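Side-chain contacts in glycoside Hydrolase (Bacteroides uniformis, PDB 5T99), which probably hydrolyses terminal galactosidic bonds of agarose-derived oligosaccharides as a family 2 glycoside hydrolase, and binds d-galacto-isofagomine in its active-site pocket: residues P475-Y478 / A479-Q482; Y453-A456 / P457-N461; P534-E537 / F538-E542. All blocks are in the same frame, centred on the assembly; numbering follows the deposited sequence.

Contact 1. Residues P475-Y478 / A479-Q482; sequences PGKY and AEVQ
Gln482 reaches back one helical turn and lays its side chain along the carbonyl oxygen of Tyr478. CB of Gln482 is 3.8 Å from Tyr478 O. CG of Gln482, set anti to its own carbonyl carbon (chi1 -65°), closes to 3.3 Å from Tyr478 O. The chain then runs extended to CD, and the amide turns NE2 of Gln482 to 2.9 Å from Tyr478 O. This bond is fairly straight at the hydrogen (164°), and the oxygen lies in the amide plane; the donor, however, stands above the carbonyl plane, 67° out of it, rather than on a lone pair. The same oxygen takes a weak backbone bond from Gln482 N; glutamine suits the place because its side chain has the reach and the N-H to add a second. NE2 also bonds weakly to Asn544.

Tyr478 to Gln482 form the first turn of helix 478-484, which follows strand 468-472 in the TIM barrel. Lys477 is the N-cap, its O accepting Val481 N at 3.0 Å. A lysine side chain offers no acceptor to the first amides, and two waters serve instead, linking Ala479 N to Pro475 O and Glu480 N to Gly476 O. The Lys477 and Glu480 side chains run side by side, but NZ of Lys477 and OE1 of Glu480 are 4.1 Å apart, beyond a salt bridge; OE1 is hydrogen-bonded to Tyr454. The Tyr478 ring lies with one face on Pro475, whose CA sits over its centre, and its hydroxyl is hydrogen-bonded to Glu537. Branched Val481 turns to the barrel strands, touching Met471 and Leu490.

Contact 2. Residues Y453-A456 / P457-N461; sequences YYPA and PFDNN
Pro455, the N-cap of the short helix 456-459 that follows strand 447-451 of the TIM barrel, has its O gripped by two amides: Asp459 N at 3.0 Å and, in a weak and strongly bent bond, Phe458 N. One residue on, Asn460 N bonds to Ala456 O at 2.7 Å. Pro457 suits the first turn because its nitrogen has no hydrogen to place; its CD packs 4.0 Å from CB of Tyr453. The Asp459 carboxylate passes obliquely beside the CB-CG edge of Pro455, OD2 of Asp459 lying 3.2 Å from CG of Pro455. Tyr454 CD1 meets Phe458 CD2 at 3.8 Å, the ring planes inclined at 57°.

The peptide before Pro455 is cis, and CB of Pro455 sits over the centre of one face of the Tyr454 ring. Phe458 is wedged against Ala469 and Met471 of strand 468-472 and Val481 of helix 478-484. With CG anti to its carbonyl carbon (chi1 -59°), Asn460 brings its amide back beside Ala456 O, and ND2 donates to Gln421 O. A leucine in place of Asn460 would probably leave Gln421 O without this donor and lose the side-chain tie between the turn and that residue.

Pro455 O and Ala456 O supply the acceptors and the amides of Phe458, Asp459 and Asn460 the hydrogens; Pro457, between them, has none to give. The Asp459 carboxylate, set beside apolar proline carbons, finds a polar partner beyond the turn, its OD1 hydrogen-bonded to Tyr485.

Contact 3. Residues P534-E537 / F538-E542; sequences PDIE and FHFQE
The carbonyls of Pro534, Asp535, Ile536 and Glu537 accept the amides four residues on, Phe538 to Gln541, in regular alpha-helical bonds, Gln541 N to Glu537 O being 2.7 Å.

Phe538 folds back over the Pro534 carbonyl, one turn earlier. With CG anti to the carbonyl carbon (chi1 -59°), its ring presents one face to Pro534 O, which lies 3.3 Å above the ring plane and toward its rim, while CZ of Phe538 meets CB of Pro534 at 3.9 Å. The compact ring of Pro534 gives the phenyl group an apolar neighbour, while its carbonyl still accepts Phe538 N.

Glu537 and Gln541 form the polar pair. Both chains bend at chi2, so that they meet across one turn with carboxylate and amide planes 48° apart. Gln541 NE2 donates to OE2 of Glu537 at 3.0 Å, and OE2 receives it on its anti lone pair, the one away from the other carboxylate oxygen. OE2 is also bonded to the Tyr478 hydroxyl and OE1 to that of Tyr532, and these three bonds fix the rotation of a buried carboxylate.

On another side Ile536 and Phe540 run alongside each other, CG2 of Ile536 coming to the edge of the Phe540 ring, in its plane, 3.9 Å from CD2 of Phe540. ND1 of His539 sits over one face of that ring. Asp535 points away from the contact, its OD1 hydrogen-bonded to Ser673 and in a salt bridge with Arg676.

Glu537, Phe538 and Gln541 all touch Glu550 of strand 549-552, and Phe538 also meets Tyr603. Such a helix, one flank on a barrel strand and others on neighbouring elements, is characteristic of the outer layer of a TIM barrel; this one immediately precedes strand 549-552, which pairs with strand 305-313 to close the barrel.

How the contacts relate
Following the chain from the N terminus, contact 2 comes first, closing the turn into helix 456-459 after barrel strand 447-451. Contact 1 then closes the turn between strand 468-472 and helix 478-484, and contact 3 lies within helix 534-543, ahead of strand 549-552. The three are in series, neither nested nor crossed. Contact 1 stands between the others, its centre about 13 Å from that of contact 2 and about 12 Å from that of contact 3, and touches both; contacts 2 and 3 do not meet, their nearest atoms being about 12 Å apart. Together they tie successive helical elements round one side of the barrel.

Contact 1. Residues P475-Y478 / A479-Q482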
loop_
_atom_site.group_PDB
_atom_site.type_symbol
_atom_site.label_atom_id
_atom_site.label_comp_id
_atom_site.label_asym_id
_atom_site.label_seq_id
_atom_site.Cartn_x
_atom_site.Cartn_y
_atom_site.Cartn_z
ATOM N N PRO A 475 21.449 -1.054 12.081
ATOM C CA PRO A 475 22.518 -0.332 11.361
ATOM C C PRO A 475 23.873 -0.410 12.059
ATOM O O PRO A 475 24.898 -0.473 11.386
ATOM C CB PRO A 475 22.001 1.109 11.304
ATOM C CG PRO A 475 21.084 1.235 12.474
ATOM C CD PRO A 475 20.448 -0.123 12.637
ATOM N N GLY A 476 23.860 -0.458 13.392
ATOM C CA GLY A 476 25.068 -0.677 14.183
ATOM C C GLY A 476 25.762 -2.007 13.940
ATOM O O GLY A 476 26.970 -2.130 14.188
ATOM N N LYS A 477 25.017 -3.002 13.459
ATOM C CA LYS A 477 25.593 -4.317 13.146
ATOM C C LYS A 477 25.859 -4.601 11.661
ATOM O O LYS A 477 26.250 -5.722 11.324
ATOM C CB LYS A 477 24.703 -5.418 13.743
ATOM C CG LYS A 477 24.481 -5.295 15.246
ATOM C CD LYS A 477 25.785 -5.422 16.019
ATOM C CE LYS A 477 25.536 -5.557 17.517
ATOM N NZ LYS A 477 26.812 -5.889 18.211
ATOM N N TYR A 478 25.687 -3.614 10.780
ATOM C CA TYR A 478 25.862 -3.855 9.337
ATOM C C TYR A 478 27.288 -4.291 9.002
ATOM O O TYR A 478 27.479 -5.247 8.254
ATOM C CB TYR A 478 25.498 -2.623 8.494
ATOM C CG TYR A 478 24.024 -2.261 8.405
ATOM C CD1 TYR A 478 23.017 -3.058 8.975
ATOM C CD2 TYR A 478 23.631 -1.130 7.703
ATOM C CE1 TYR A 478 21.673 -2.709 8.865
ATOM C CE2 TYR A 478 22.295 -0.781 7.582
ATOM C CZ TYR A 478 21.322 -1.572 8.162
ATOM O OH TYR A 478 20.009 -1.221 8.048
ATOM N N ALA A 479 28.277 -3.597 9.563
ATOM C CA ALA A 479 29.667 -3.943 9.319
ATOM C C ALA A 479 30.001 -5.350 9.820
ATOM O O ALA A 479 30.615 -6.141 9.097
ATOM C CB ALA A 479 30.596 -2.910 9.949
ATOM N N GLU A 480 29.580 -5.665 11.047
ATOM C CA GLU A 480 29.902 -6.955 11.671
ATOM C C GLU A 480 29.281 -8.146 10.924
ATOM O O GLU A 480 29.955 -9.157 10.722
ATOM C CB GLU A 480 29.498 -6.969 13.156
ATOM C CG GLU A 480 29.698 -8.316 13.840
ATOM C CD GLU A 480 29.391 -8.296 15.324
ATOM O OE1 GLU A 480 28.286 -8.735 15.710
ATOM O OE2 GLU A 480 30.259 -7.856 16.102
ATOM N N VAL A 481 28.014 -8.040 10.519
ATOM C CA VAL A 481 27.353 -9.160 9.828
ATOM C C VAL A 481 27.998 -9.468 8.478
ATOM O O VAL A 481 28.003 -10.618 8.071
ATOM C CB VAL A 481 25.829 -8.956 9.671
ATOM C CG1 VAL A 481 25.500 -7.964 8.550
ATOM C CG2 VAL A 481 25.130 -10.290 9.445
ATOM N N GLN A 482 28.540 -8.445 7.813
ATOM C CA GLN A 482 29.317 -8.620 6.571
ATOM C C GLN A 482 30.684 -9.301 6.794
ATOM O O GLN A 482 31.151 -10.034 5.925
ATOM C CB GLN A 482 29.521 -7.278 5.842
ATOM C CG GLN A 482 28.242 -6.639 5.337
ATOM C CD GLN A 482 28.468 -5.237 4.775
ATOM O OE1 GLN A 482 28.776 -5.069 3.583
ATOM N NE2 GLN A 482 28.299 -4.222 5.624
HETATM O O HOH W 1 27.584 -0.875 10.895
HETATM O O HOH W 2 28.968 -3.325 12.979
#

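Contact 2. Residues Y453-A456 / P457-N461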
loop_
_atom_site.group_PDB
_atom_site.type_symbol
_atom_site.label_atom_id
_atom_site.label_comp_id
_atom_site.label_asym_id
_atom_site.label_seq_id
_atom_site.Cartn_x
_atom_site.Cartn_y
_atom_site.Cartn_z
ATOM N N TYR A 453 15.974 -10.201 15.191
ATOM C CA TYR A 453 16.919 -10.701 16.187
ATOM C C TYR A 453 18.309 -10.644 15.543
ATOM O O TYR A 453 18.450 -10.794 14.317
ATOM C CB TYR A 453 16.571 -12.114 16.654
ATOM C CG TYR A 453 15.235 -12.313 17.369
ATOM C CD1 TYR A 453 14.267 -11.311 17.444
ATOM C CD2 TYR A 453 14.922 -13.550 17.931
ATOM C CE1 TYR A 453 13.050 -11.527 18.081
ATOM C CE2 TYR A 453 13.705 -13.775 18.558
ATOM C CZ TYR A 453 12.773 -12.759 18.626
ATOM O OH TYR A 453 11.559 -12.963 19.245
ATOM N N TYR A 454 19.319 -10.375 16.359
ATOM C CA TYR A 454 20.712 -10.421 15.923
ATOM C C TYR A 454 21.621 -10.819 17.104
ATOM O O TYR A 454 21.527 -10.208 18.165
ATOM C CB TYR A 454 21.161 -9.075 15.339
ATOM C CG TYR A 454 22.577 -9.139 14.830
ATOM C CD1 TYR A 454 22.853 -9.503 13.519
ATOM C CD2 TYR A 454 23.652 -8.893 15.685
ATOM C CE1 TYR A 454 24.157 -9.602 13.065
ATOM C CE2 TYR A 454 24.959 -8.986 15.243
ATOM C CZ TYR A 454 25.209 -9.341 13.933
ATOM O OH TYR A 454 26.521 -9.417 13.504
ATOM N N PRO A 455 22.519 -11.799 16.939
ATOM C CA PRO A 455 22.831 -12.479 15.663
ATOM C C PRO A 455 22.005 -13.752 15.344
ATOM O O PRO A 455 22.280 -14.398 14.336
ATOM C CB PRO A 455 24.317 -12.839 15.842
ATOM C CG PRO A 455 24.440 -13.103 17.315
ATOM C CD PRO A 455 23.523 -12.099 17.980
ATOM N N ALA A 456 21.002 -14.081 16.162
ATOM C CA ALA A 456 20.322 -15.398 16.126
ATOM C C ALA A 456 20.101 -16.031 14.738
ATOM O O ALA A 456 20.749 -17.014 14.426
ATOM C CB ALA A 456 19.017 -15.362 16.922
ATOM N N PRO A 457 19.224 -15.450 13.891
ATOM C CA PRO A 457 18.933 -16.103 12.601
ATOM C C PRO A 457 20.144 -16.223 11.648
ATOM O O PRO A 457 20.151 -17.124 10.799
ATOM C CB PRO A 457 17.845 -15.217 11.999
ATOM C CG PRO A 457 18.115 -13.872 12.563
ATOM C CD PRO A 457 18.673 -14.085 13.946
ATOM N N PHE A 458 21.149 -15.351 11.815
ATOM C CA PHE A 458 22.425 -15.462 11.101
ATOM C C PHE A 458 23.301 -16.621 11.601
ATOM O O PHE A 458 23.959 -17.312 10.790
ATOM C CB PHE A 458 23.183 -14.143 11.150
ATOM C CG PHE A 458 22.486 -13.044 10.417
ATOM C CD1 PHE A 458 22.657 -12.900 9.050
ATOM C CD2 PHE A 458 21.612 -12.194 11.071
ATOM C CE1 PHE A 458 22.000 -11.909 8.358
ATOM C CE2 PHE A 458 20.936 -11.209 10.371
ATOM C CZ PHE A 458 21.136 -11.063 9.016
ATOM N N ASP A 459 23.313 -16.816 12.925
ATOM C CA ASP A 459 24.072 -17.905 13.575
ATOM C C ASP A 459 23.319 -19.245 13.592
ATOM O O ASP A 459 23.944 -20.301 13.695
ATOM C CB ASP A 459 24.430 -17.530 15.024
ATOM C CG ASP A 459 25.424 -16.374 15.120
ATOM O OD1 ASP A 459 26.016 -15.963 14.096
ATOM O OD2 ASP A 459 25.617 -15.877 16.254
ATOM N N ASN A 460 21.986 -19.182 13.505
ATOM C CA ASN A 460 21.136 -20.363 13.519
ATOM C C ASN A 460 20.769 -20.889 12.116
ATOM O O ASN A 460 19.769 -21.596 11.964
ATOM C CB ASN A 460 19.846 -20.058 14.287
ATOM C CG ASN A 460 20.089 -19.633 15.726
ATOM O OD1 ASN A 460 21.192 -19.736 16.239
ATOM N ND2 ASN A 460 19.043 -19.137 16.375
ATOM N N ASN A 461 21.549 -20.530 11.091
ATOM C CA ASN A 461 21.357 -21.075 9.734
ATOM C C ASN A 461 19.995 -20.717 9.103
ATOM O O ASN A 461 19.555 -21.411 8.210
ATOM C CB ASN A 461 21.575 -22.606 9.768
ATOM C CG ASN A 461 21.852 -23.216 8.406
ATOM O OD1 ASN A 461 22.537 -22.642 7.546
ATOM N ND2 ASN A 461 21.326 -24.412 8.213
#

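Contact 3. Residues P534-E537 / F538-E542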
loop_
_atom_site.group_PDB
_atom_site.type_symbol
_atom_site.label_atom_id
_atom_site.label_comp_id
_atom_site.label_asym_id
_atom_site.label_seq_id
_atom_site.Cartn_x
_atom_site.Cartn_y
_atom_site.Cartn_z
ATOM N N PRO A 534 16.304 8.959 11.420
ATOM C CA PRO A 534 16.727 8.652 10.043
ATOM C C PRO A 534 18.211 8.906 9.744
ATOM O O PRO A 534 18.808 8.182 8.928
ATOM C CB PRO A 534 15.846 9.578 9.197
ATOM C CG PRO A 534 14.605 9.742 10.000
ATOM C CD PRO A 534 15.045 9.733 11.442
ATOM N N ASP A 535 18.782 9.914 10.403
ATOM C CA ASP A 535 20.195 10.306 10.225
ATOM C C ASP A 535 21.140 9.112 10.462
ATOM O O ASP A 535 22.157 8.972 9.777
ATOM C CB ASP A 535 20.602 11.454 11.190
ATOM C CG ASP A 535 19.554 12.573 11.295
ATOM O OD1 ASP A 535 19.914 13.775 11.237
ATOM O OD2 ASP A 535 18.364 12.247 11.471
ATOM N N ILE A 536 20.794 8.276 11.447
ATOM C CA ILE A 536 21.578 7.088 11.803
ATOM C C ILE A 536 21.564 6.057 10.666
ATOM O O ILE A 536 22.611 5.484 10.343
ATOM C CB ILE A 536 21.069 6.450 13.134
ATOM C CG1 ILE A 536 21.363 7.367 14.330
ATOM C CG2 ILE A 536 21.657 5.060 13.375
ATOM C CD1 ILE A 536 22.835 7.485 14.694
ATOM N N GLU A 537 20.400 5.820 10.058
ATOM C CA GLU A 537 20.339 4.887 8.921
ATOM C C GLU A 537 21.137 5.424 7.724
ATOM O O GLU A 537 21.936 4.687 7.132
ATOM C CB GLU A 537 18.903 4.579 8.506
ATOM C CG GLU A 537 18.771 3.366 7.582
ATOM C CD GLU A 537 19.215 2.053 8.203
ATOM O OE1 GLU A 537 18.981 1.842 9.417
ATOM O OE2 GLU A 537 19.779 1.228 7.463
ATOM N N PHE A 538 20.943 6.706 7.397
ATOM C CA PHE A 538 21.686 7.343 6.296
ATOM C C PHE A 538 23.187 7.151 6.470
ATOM O O PHE A 538 23.886 6.780 5.521
ATOM C CB PHE A 538 21.395 8.854 6.177
ATOM C CG PHE A 538 19.944 9.198 5.956
ATOM C CD1 PHE A 538 19.023 8.262 5.457
ATOM C CD2 PHE A 538 19.502 10.476 6.232
ATOM C CE1 PHE A 538 17.699 8.598 5.279
ATOM C CE2 PHE A 538 18.171 10.825 6.045
ATOM C CZ PHE A 538 17.268 9.889 5.569
ATOM N N HIS A 539 23.658 7.405 7.690
ATOM C CA HIS A 539 25.060 7.254 8.027
ATOM C C HIS A 539 25.555 5.835 7.751
ATOM O O HIS A 539 26.548 5.651 7.042
ATOM C CB HIS A 539 25.293 7.615 9.497
ATOM C CG HIS A 539 26.729 7.571 9.896
ATOM N ND1 HIS A 539 27.232 6.629 10.769
ATOM C CD2 HIS A 539 27.781 8.322 9.504
ATOM C CE1 HIS A 539 28.528 6.822 10.920
ATOM N NE2 HIS A 539 28.888 7.840 10.158
ATOM N N PHE A 540 24.858 4.839 8.293
ATOM C CA PHE A 540 25.300 3.447 8.154
ATOM C C PHE A 540 25.047 2.872 6.749
ATOM O O PHE A 540 25.774 1.967 6.334
ATOM C CB PHE A 540 24.731 2.558 9.275
ATOM C CG PHE A 540 25.414 2.753 10.621
ATOM C CD1 PHE A 540 26.709 2.274 10.841
ATOM C CD2 PHE A 540 24.771 3.413 11.673
ATOM C CE1 PHE A 540 27.346 2.448 12.074
ATOM C CE2 PHE A 540 25.405 3.585 12.912
ATOM C CZ PHE A 540 26.692 3.107 13.110
ATOM N N GLN A 541 24.064 3.404 6.007
ATOM C CA GLN A 541 23.904 3.067 4.577
ATOM C C GLN A 541 25.093 3.550 3.753
ATOM O O GLN A 541 25.564 2.823 2.870
ATOM C CB GLN A 541 22.609 3.631 3.973
ATOM C CG GLN A 541 21.337 2.948 4.453
ATOM C CD GLN A 541 21.074 1.553 3.866
ATOM O OE1 GLN A 541 21.573 1.180 2.794
ATOM N NE2 GLN A 541 20.253 0.783 4.575
ATOM N N GLU A 542 25.573 4.765 4.027
ATOM C CA GLU A 542 26.749 5.302 3.319
ATOM C C GLU A 542 28.022 4.523 3.633
ATOM O O GLU A 542 28.812 4.284 2.734
ATOM C CB GLU A 542 26.957 6.790 3.603
ATOM C CG GLU A 542 25.895 7.663 2.947
ATOM C CD GLU A 542 25.967 9.128 3.359
ATOM O OE1 GLU A 542 27.082 9.587 3.744
ATOM O OE2 GLU A 542 24.908 9.813 3.287
#